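Local atomic coordinates of serine repeat antigen 5 (Plasmodium falciparum, PDB entry 6X42), a protein that adopts the fold of a papain-family cysteine protease in the malaria parasite but is probably a pseudoenzyme with a zymogen-like architecture. Residues A[64-69]-A[279-284]; A[204-209]-A[250-255]. One frame throughout, in Å; residues are numbered along the deposited sequence.

Interaction 1. Residues A[64-69]-A[279-284]; sequences TIRCMK and VDLPMN
The C-terminal tail, leaving strand 273-280, packs against the end of helix 53-68, the long helix of the papain-like fold's helical domain, with Lys69 meeting Met283 and Asn284. The polar link is the backbone bond from Asn284 N to Lys69 O (2.9 Å), straight at 173° and entering nearly along the C=O axis. The same oxygen also takes a CA-H contact from Met283 CA at 3.4 Å. Met283 folds back toward Lys69: bends at chi2 and chi3 bring its methyl CE within 3.6 Å of Lys69 O and set its sulfur SD tightly against Lys69 CD (3.3 Å), the two side chains crossing at about a right angle. The lysine chain lends its methylenes to the contact, and Lys69 CG rests 3.9 Å from Leu281 O, while the far end leads away from the tail. Closer to the strand, Leu281 carries the apolar part. With CG anti to the backbone N (chi1 179°), Leu281 CD2 comes 3.7 Å from Arg66 CG, so the leucine meets the aliphatic base of the arginine. One residue earlier, methyl touches methyl: Ile65 CG2 lies 4.1 Å from Val279 CG2. Outside the two segments, Tyr71 pairs its ring with Arg66 in a cation-pi contact and its OH hydrogen-bonds Pro282 O, and Asn284 ND2 bonds Gly70 O. The tail thus bonds a carbonyl beyond the helix end, where no further helical turn follows to supply an N-H, while apolar carbons meet nearer the strand; the tail is held by backbone polarity at its end and by van der Waals packing nearer the sheet.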
ATOM      1  N   THR A  64      -1.217  -4.262   7.702  1.00 15.12           N
ATOM      2  CA  THR A  64      -2.636  -4.635   7.717  1.00 15.20           C
ATOM      3  C   THR A  64      -2.799  -6.147   7.737  1.00 16.22           C
ATOM      4  O   THR A  64      -3.718  -6.657   8.379  1.00 17.90           O
ATOM      5  CB  THR A  64      -3.463  -3.982   6.593  1.00 14.99           C
ATOM      6  OG1 THR A  64      -3.119  -4.498   5.295  1.00 14.94           O
ATOM      7  CG2 THR A  64      -3.300  -2.463   6.575  1.00 15.33           C
ATOM      8  N   ILE A  65      -1.924  -6.876   7.030  1.00 16.56           N
ATOM      9  CA  ILE A  65      -1.969  -8.329   7.100  1.00 17.38           C
ATOM     10  C   ILE A  65      -1.773  -8.784   8.540  1.00 18.06           C
ATOM     11  O   ILE A  65      -2.488  -9.672   9.025  1.00 19.52           O
ATOM     12  CB  ILE A  65      -0.932  -8.956   6.147  1.00 17.13           C
ATOM     13  CG1 ILE A  65      -1.362  -8.783   4.686  1.00 16.61           C
ATOM     14  CG2 ILE A  65      -0.707 -10.415   6.506  1.00 19.30           C
ATOM     15  CD1 ILE A  65      -0.278  -9.045   3.658  1.00 17.47           C
ATOM     16  N   ARG A  66      -0.808  -8.180   9.250  1.00 18.45           N
ATOM     17  CA  ARG A  66      -0.593  -8.505  10.662  1.00 18.92           C
ATOM     18  C   ARG A  66      -1.829  -8.192  11.500  1.00 20.49           C
ATOM     19  O   ARG A  66      -2.226  -8.995  12.351  1.00 21.74           O
ATOM     20  CB  ARG A  66       0.649  -7.779  11.171  1.00 19.05           C
ATOM     21  CG  ARG A  66       1.959  -8.431  10.693  1.00 20.98           C
ATOM     22  CD  ARG A  66       3.207  -7.671  11.139  1.00 23.93           C
ATOM     23  NE  ARG A  66       3.222  -7.510  12.590  1.00 27.73           N
ATOM     24  CZ  ARG A  66       3.607  -8.451  13.448  1.00 31.25           C
ATOM     25  NH1 ARG A  66       4.053  -9.619  13.005  1.00 33.93           N
ATOM     26  NH2 ARG A  66       3.537  -8.229  14.751  1.00 32.91           N
ATOM     27  N   CYS A  67      -2.488  -7.061  11.236  1.00 19.73           N
ATOM     28  CA  CYS A  67      -3.737  -6.753  11.928  1.00 20.53           C
ATOM     29  C   CYS A  67      -4.794  -7.822  11.664  1.00 20.98           C
ATOM     30  O   CYS A  67      -5.484  -8.271  12.588  1.00 22.70           O
ATOM     31  CB  CYS A  67      -4.276  -5.395  11.477  1.00 21.23           C
ATOM     32  SG  CYS A  67      -3.574  -3.935  12.265  1.00 21.50           S
ATOM     33  N   MET A  68      -4.938  -8.243  10.409  1.00 20.79           N
ATOM     34  CA  MET A  68      -5.940  -9.247  10.073  1.00 22.24           C
ATOM     35  C   MET A  68      -5.661 -10.575  10.771  1.00 24.28           C
ATOM     36  O   MET A  68      -6.597 -11.346  11.008  1.00 27.02           O
ATOM     37  CB  MET A  68      -5.975  -9.470   8.555  1.00 22.58           C
ATOM     38  CG  MET A  68      -6.532  -8.332   7.674  1.00 22.73           C
ATOM     39  SD  MET A  68      -8.011  -7.477   8.245  1.00 24.75           S
ATOM     40  CE  MET A  68      -9.268  -8.693   7.908  1.00 25.53           C
ATOM     41  N   LYS A  69      -4.397 -10.864  11.100  1.00 25.13           N
ATOM     42  CA  LYS A  69      -4.014 -12.101  11.777  1.00 28.19           C
ATOM     43  C   LYS A  69      -3.981 -11.955  13.300  1.00 28.72           C
ATOM     44  O   LYS A  69      -3.575 -12.892  13.995  1.00 29.93           O
ATOM     45  CB  LYS A  69      -2.661 -12.604  11.242  1.00 31.43           C
ATOM     46  CG  LYS A  69      -2.664 -13.086   9.762  1.00 34.38           C
ATOM     47  CD  LYS A  69      -3.898 -13.931   9.413  1.00 40.42           C
ATOM     48  CE  LYS A  69      -3.901 -14.505   7.990  1.00 43.73           C
ATOM     49  NZ  LYS A  69      -4.946 -13.851   7.148  1.00 45.18           N
ATOM     50  N   VAL A 279       2.001 -14.242   1.790  1.00 21.67           N
ATOM     51  CA  VAL A 279       2.783 -14.597   2.967  1.00 25.59           C
ATOM     52  C   VAL A 279       2.031 -15.589   3.843  1.00 28.05           C
ATOM     53  O   VAL A 279       0.799 -15.639   3.858  1.00 29.42           O
ATOM     54  CB  VAL A 279       3.170 -13.352   3.785  1.00 29.27           C
ATOM     55  CG1 VAL A 279       3.926 -12.355   2.909  1.00 28.89           C
ATOM     56  CG2 VAL A 279       1.928 -12.726   4.378  1.00 31.73           C
ATOM     57  N   ASP A 280       2.794 -16.400   4.565  1.00 29.86           N
ATOM     58  CA  ASP A 280       2.261 -17.252   5.619  1.00 32.88           C
ATOM     59  C   ASP A 280       2.620 -16.603   6.944  1.00 35.73           C
ATOM     60  O   ASP A 280       3.783 -16.246   7.174  1.00 36.29           O
ATOM     61  CB  ASP A 280       2.838 -18.670   5.553  1.00 34.69           C
ATOM     62  CG  ASP A 280       2.391 -19.551   6.727  1.00 36.30           C
ATOM     63  N   LEU A 281       1.626 -16.401   7.776  1.00 37.07           N
ATOM     64  CA  LEU A 281       1.835 -15.797   9.077  1.00 40.27           C
ATOM     65  C   LEU A 281       0.819 -16.425  10.018  1.00 42.96           C
ATOM     66  O   LEU A 281      -0.388 -16.300   9.782  1.00 43.57           O
ATOM     67  CB  LEU A 281       1.630 -14.286   8.989  1.00 41.53           C
ATOM     68  CG  LEU A 281       1.805 -13.532  10.309  1.00 42.53           C
ATOM     69  CD1 LEU A 281       3.254 -13.599  10.788  1.00 43.59           C
ATOM     70  CD2 LEU A 281       1.348 -12.082  10.166  1.00 41.16           C
ATOM     71  N   PRO A 282       1.249 -17.116  11.075  1.00 46.36           N
ATOM     72  CA  PRO A 282       0.274 -17.723  11.990  1.00 46.35           C
ATOM     73  C   PRO A 282      -0.599 -16.669  12.654  1.00 45.55           C
ATOM     74  O   PRO A 282      -0.173 -15.533  12.888  1.00 45.58           O
ATOM     75  CB  PRO A 282       1.139 -18.465  13.020  1.00 47.27           C
ATOM     76  CG  PRO A 282       2.543 -17.987  12.827  1.00 48.56           C
ATOM     77  CD  PRO A 282       2.648 -17.352  11.482  1.00 48.04           C
ATOM     78  N   MET A 283      -1.849 -17.049  12.929  1.00 45.62           N
ATOM     79  CA  MET A 283      -2.712 -16.213  13.749  1.00 45.67           C
ATOM     80  C   MET A 283      -2.061 -16.004  15.107  1.00 44.37           C
ATOM     81  O   MET A 283      -1.467 -16.924  15.676  1.00 43.60           O
ATOM     82  CB  MET A 283      -4.084 -16.869  13.941  1.00 46.81           C
ATOM     83  CG  MET A 283      -4.816 -17.162  12.649  1.00 48.55           C
ATOM     84  SD  MET A 283      -5.363 -15.661  11.790  1.00 50.98           S
ATOM     85  CE  MET A 283      -6.392 -14.851  13.011  1.00 49.36           C
ATOM     86  N   ASN A 284      -2.169 -14.787  15.620  1.00 44.98           N
ATOM     87  CA  ASN A 284      -1.570 -14.449  16.904  1.00 45.94           C
ATOM     88  C   ASN A 284      -2.219 -15.228  18.040  1.00 48.83           C
ATOM     89  O   ASN A 284      -3.437 -15.198  18.201  1.00 49.60           O
ATOM     90  CB  ASN A 284      -1.711 -12.951  17.155  1.00 44.60           C
ATOM     91  CG  ASN A 284      -0.935 -12.493  18.361  1.00 43.81           C
ATOM     92  OD1 ASN A 284      -0.038 -13.189  18.835  1.00 44.92           O
ATOM     93  ND2 ASN A 284      -1.273 -11.315  18.865  1.00 42.48           N
TER

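Interaction 2. Residues A[204-209]-A[250-255]; sequences SGKKVQ and WGDEGY
Lys206 NZ is gripped by Asp252 OD1 at 2.8 Å, a salt bridge, and by a water that accepts from NZ at 3.1 Å and donates to Asp252 OD2 (2.8 Å). Both carboxylate oxygens are therefore engaged, and the ammonium, the water and the carboxylate close a ring. This is a surface contact between the loop ahead of strand 208-209 and the loop 250-255, which follows the Asn-Ser-Trp-Gly segment of papain-like proteases, where Trp250 sets its ring edge-to-face with Trp246. NZ reaches OD1 on its syn side, 21° out of the carboxylate plane; the lysine chain, extended until its bend at chi4, crosses the aspartate at about a right angle. Glu253 OE2 stands 4.2 Å from Lys206 NZ, too far for a salt bridge, but its charge would probably add to the negative field there. Asp252 opens a type I' turn to Tyr255, whose paired backbone bonds, Asp252 N to Tyr255 O and Tyr255 N to Asp252 O, hold the backbone from which the Asp252 side chain springs. Gly205 O touches Asp252 CB, and lower on the lysine chain Lys206 CG presses to 3.2 Å from Asp252 OD2.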
ATOM      1  N   SER A 204      -6.896  18.677  -1.752  1.00 17.19           N
ATOM      2  CA  SER A 204      -7.188  18.978  -0.355  1.00 19.31           C
ATOM      3  C   SER A 204      -8.702  19.002  -0.215  1.00 25.05           C
ATOM      4  O   SER A 204      -9.391  19.629  -1.018  1.00 31.23           O
ATOM      5  CB  SER A 204      -6.602  20.332   0.054  1.00 19.88           C
ATOM      6  OG  SER A 204      -5.211  20.408  -0.202  1.00 21.07           O
ATOM      7  N   GLY A 205      -9.229  18.342   0.795  1.00 28.63           N
ATOM      8  CA  GLY A 205     -10.664  18.322   0.992  1.00 27.72           C
ATOM      9  C   GLY A 205     -11.237  16.930   0.838  1.00 26.25           C
ATOM     10  O   GLY A 205     -10.521  15.949   0.664  1.00 25.79           O
ATOM     11  N   LYS A 206     -12.567  16.864   0.905  1.00 24.50           N
ATOM     12  CA  LYS A 206     -13.268  15.604   1.144  1.00 23.93           C
ATOM     13  C   LYS A 206     -14.047  15.080  -0.051  1.00 22.51           C
ATOM     14  O   LYS A 206     -14.698  14.036   0.056  1.00 22.77           O
ATOM     15  CB  LYS A 206     -14.208  15.745   2.348  1.00 26.90           C
ATOM     16  CG  LYS A 206     -13.470  15.807   3.685  1.00 32.95           C
ATOM     17  CD  LYS A 206     -14.275  16.513   4.761  1.00 37.63           C
ATOM     18  CE  LYS A 206     -13.505  16.548   6.086  1.00 41.40           C
ATOM     19  NZ  LYS A 206     -12.957  15.209   6.487  1.00 42.97           N
ATOM     20  N   LYS A 207     -14.002  15.765  -1.176  1.00 22.04           N
ATOM     21  CA  LYS A 207     -14.710  15.343  -2.370  1.00 21.90           C
ATOM     22  C   LYS A 207     -14.108  14.044  -2.926  1.00 18.48           C
ATOM     23  O   LYS A 207     -12.929  13.743  -2.732  1.00 19.91           O
ATOM     24  CB  LYS A 207     -14.556  16.471  -3.386  1.00 27.77           C
ATOM     25  CG  LYS A 207     -14.956  16.208  -4.802  1.00 34.16           C
ATOM     26  CD  LYS A 207     -14.502  17.383  -5.694  1.00 36.79           C
ATOM     27  CE  LYS A 207     -13.736  16.899  -6.934  1.00 38.67           C
ATOM     28  NZ  LYS A 207     -14.467  15.879  -7.757  1.00 36.45           N
ATOM     29  N   VAL A 208     -14.913  13.284  -3.664  1.00 16.53           N
ATOM     30  CA  VAL A 208     -14.381  12.166  -4.449  1.00 15.42           C
ATOM     31  C   VAL A 208     -13.740  12.727  -5.711  1.00 15.95           C
ATOM     32  O   VAL A 208     -14.405  13.377  -6.525  1.00 16.53           O
ATOM     33  CB  VAL A 208     -15.479  11.146  -4.792  1.00 15.90           C
ATOM     34  CG1 VAL A 208     -14.881  10.029  -5.643  1.00 16.56           C
ATOM     35  CG2 VAL A 208     -16.142  10.574  -3.542  1.00 18.00           C
ATOM     36  N   GLN A 209     -12.442  12.505  -5.857  1.00 15.10           N
ATOM     37  CA  GLN A 209     -11.733  12.959  -7.038  1.00 15.21           C
ATOM     38  C   GLN A 209     -12.125  12.105  -8.238  1.00 15.45           C
ATOM     39  O   GLN A 209     -12.557  10.964  -8.090  1.00 16.35           O
ATOM     40  CB  GLN A 209     -10.215  12.882  -6.789  1.00 15.86           C
ATOM     41  CG  GLN A 209      -9.757  13.635  -5.540  1.00 18.05           C
ATOM     42  CD  GLN A 209     -10.034  15.091  -5.578  1.00 19.75           C
ATOM     43  OE1 GLN A 209     -10.105  15.718  -6.633  1.00 21.07           O
ATOM     44  NE2 GLN A 209     -10.156  15.673  -4.389  1.00 24.42           N
ATOM     45  N   TRP A 250      -2.066  16.207   4.529  1.00 15.18           N
ATOM     46  CA  TRP A 250      -2.236  16.133   3.092  1.00 15.06           C
ATOM     47  C   TRP A 250      -3.594  15.504   2.786  1.00 15.33           C
ATOM     48  O   TRP A 250      -3.998  14.525   3.420  1.00 16.08           O
ATOM     49  CB  TRP A 250      -1.093  15.299   2.464  1.00 14.86           C
ATOM     50  CG  TRP A 250      -1.288  15.288   1.000  1.00 13.78           C
ATOM     51  CD1 TRP A 250      -0.899  16.246   0.114  1.00 14.01           C
ATOM     52  CD2 TRP A 250      -2.035  14.335   0.249  1.00 13.96           C
ATOM     53  NE1 TRP A 250      -1.350  15.957  -1.130  1.00 13.91           N
ATOM     54  CE2 TRP A 250      -2.066  14.790  -1.084  1.00 13.48           C
ATOM     55  CE3 TRP A 250      -2.671  13.129   0.568  1.00 14.31           C
ATOM     56  CZ2 TRP A 250      -2.714  14.097  -2.096  1.00 13.66           C
ATOM     57  CZ3 TRP A 250      -3.324  12.454  -0.436  1.00 14.69           C
ATOM     58  CH2 TRP A 250      -3.345  12.934  -1.759  1.00 14.86           C
ATOM     59  N   GLY A 251      -4.283  16.039   1.785  1.00 16.34           N
ATOM     60  CA  GLY A 251      -5.513  15.392   1.313  1.00 17.48           C
ATOM     61  C   GLY A 251      -6.615  15.532   2.335  1.00 18.16           C
ATOM     62  O   GLY A 251      -6.912  16.638   2.793  1.00 23.95           O
ATOM     63  N   ASP A 252      -7.254  14.421   2.679  1.00 16.65           N
ATOM     64  CA  ASP A 252      -8.284  14.350   3.719  1.00 17.03           C
ATOM     65  C   ASP A 252      -7.711  13.529   4.880  1.00 15.73           C
ATOM     66  O   ASP A 252      -7.812  12.298   4.917  1.00 16.97           O
ATOM     67  CB  ASP A 252      -9.543  13.729   3.144  1.00 18.22           C
ATOM     68  CG  ASP A 252     -10.695  13.711   4.120  1.00 21.01           C
ATOM     69  OD1 ASP A 252     -10.617  14.317   5.211  1.00 21.83           O
ATOM     70  OD2 ASP A 252     -11.717  13.092   3.767  1.00 22.97           O
ATOM     71  N   GLU A 253      -7.008  14.210   5.783  1.00 16.26           N
ATOM     72  CA  GLU A 253      -6.336  13.561   6.914  1.00 16.06           C
ATOM     73  C   GLU A 253      -5.339  12.484   6.477  1.00 14.83           C
ATOM     74  O   GLU A 253      -5.111  11.494   7.183  1.00 16.50           O
ATOM     75  CB  GLU A 253      -7.331  13.016   7.932  1.00 19.16           C
ATOM     76  CG  GLU A 253      -8.207  14.117   8.544  1.00 24.45           C
ATOM     77  CD  GLU A 253      -9.283  13.601   9.491  1.00 30.72           C
ATOM     78  OE1 GLU A 253      -9.070  12.545  10.114  1.00 35.80           O
ATOM     79  OE2 GLU A 253     -10.315  14.290   9.649  1.00 33.53           O
ATOM     80  N   GLY A 254      -4.708  12.686   5.332  1.00 13.69           N
ATOM     81  CA  GLY A 254      -3.700  11.787   4.816  1.00 13.32           C
ATOM     82  C   GLY A 254      -4.201  10.792   3.804  1.00 12.83           C
ATOM     83  O   GLY A 254      -3.373  10.073   3.209  1.00 13.07           O
ATOM     84  N   TYR A 255      -5.519  10.732   3.590  1.00 13.72           N
ATOM     85  CA  TYR A 255      -6.203   9.831   2.668  1.00 13.93           C
ATOM     86  C   TYR A 255      -6.904  10.649   1.579  1.00 13.87           C
ATOM     87  O   TYR A 255      -7.014  11.879   1.665  1.00 15.43           O
ATOM     88  CB  TYR A 255      -7.259   9.008   3.424  1.00 14.92           C
ATOM     89  CG  TYR A 255      -6.720   8.094   4.493  1.00 14.47           C
ATOM     90  CD1 TYR A 255      -6.445   8.567   5.765  1.00 15.26           C
ATOM     91  CD2 TYR A 255      -6.503   6.750   4.234  1.00 14.96           C
ATOM     92  CE1 TYR A 255      -5.948   7.734   6.755  1.00 15.54           C
ATOM     93  CE2 TYR A 255      -6.020   5.892   5.209  1.00 15.44           C
ATOM     94  CZ  TYR A 255      -5.723   6.385   6.465  1.00 15.51           C
ATOM     95  OH  TYR A 255      -5.219   5.527   7.419  1.00 17.05           O
TER
HETATM   96  O   HOH W   1     -14.153  12.679   5.139  1.00 45.43           O

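In the fold
The segments come in the order 64-69, 204-209, 250-255 and 279-284, so interaction 2 is nested inside the long loop that interaction 1 closes. Their centres lie 29 Å apart, on opposite sides of the chain's centre, and their nearest atoms are about 8 Å apart, without touching. Both reach the same mixed sheet: strand 273-280 leads into interaction 1, while the parallel pair of strands 208-209 and 255-259 adjoins interaction 2. Interaction 1 joins this sheet's C-terminal exit to helix 53-68, spanning the two halves of the papain-like fold; interaction 2 stays at the surface of the sheet-bearing half and ties two of its loops together.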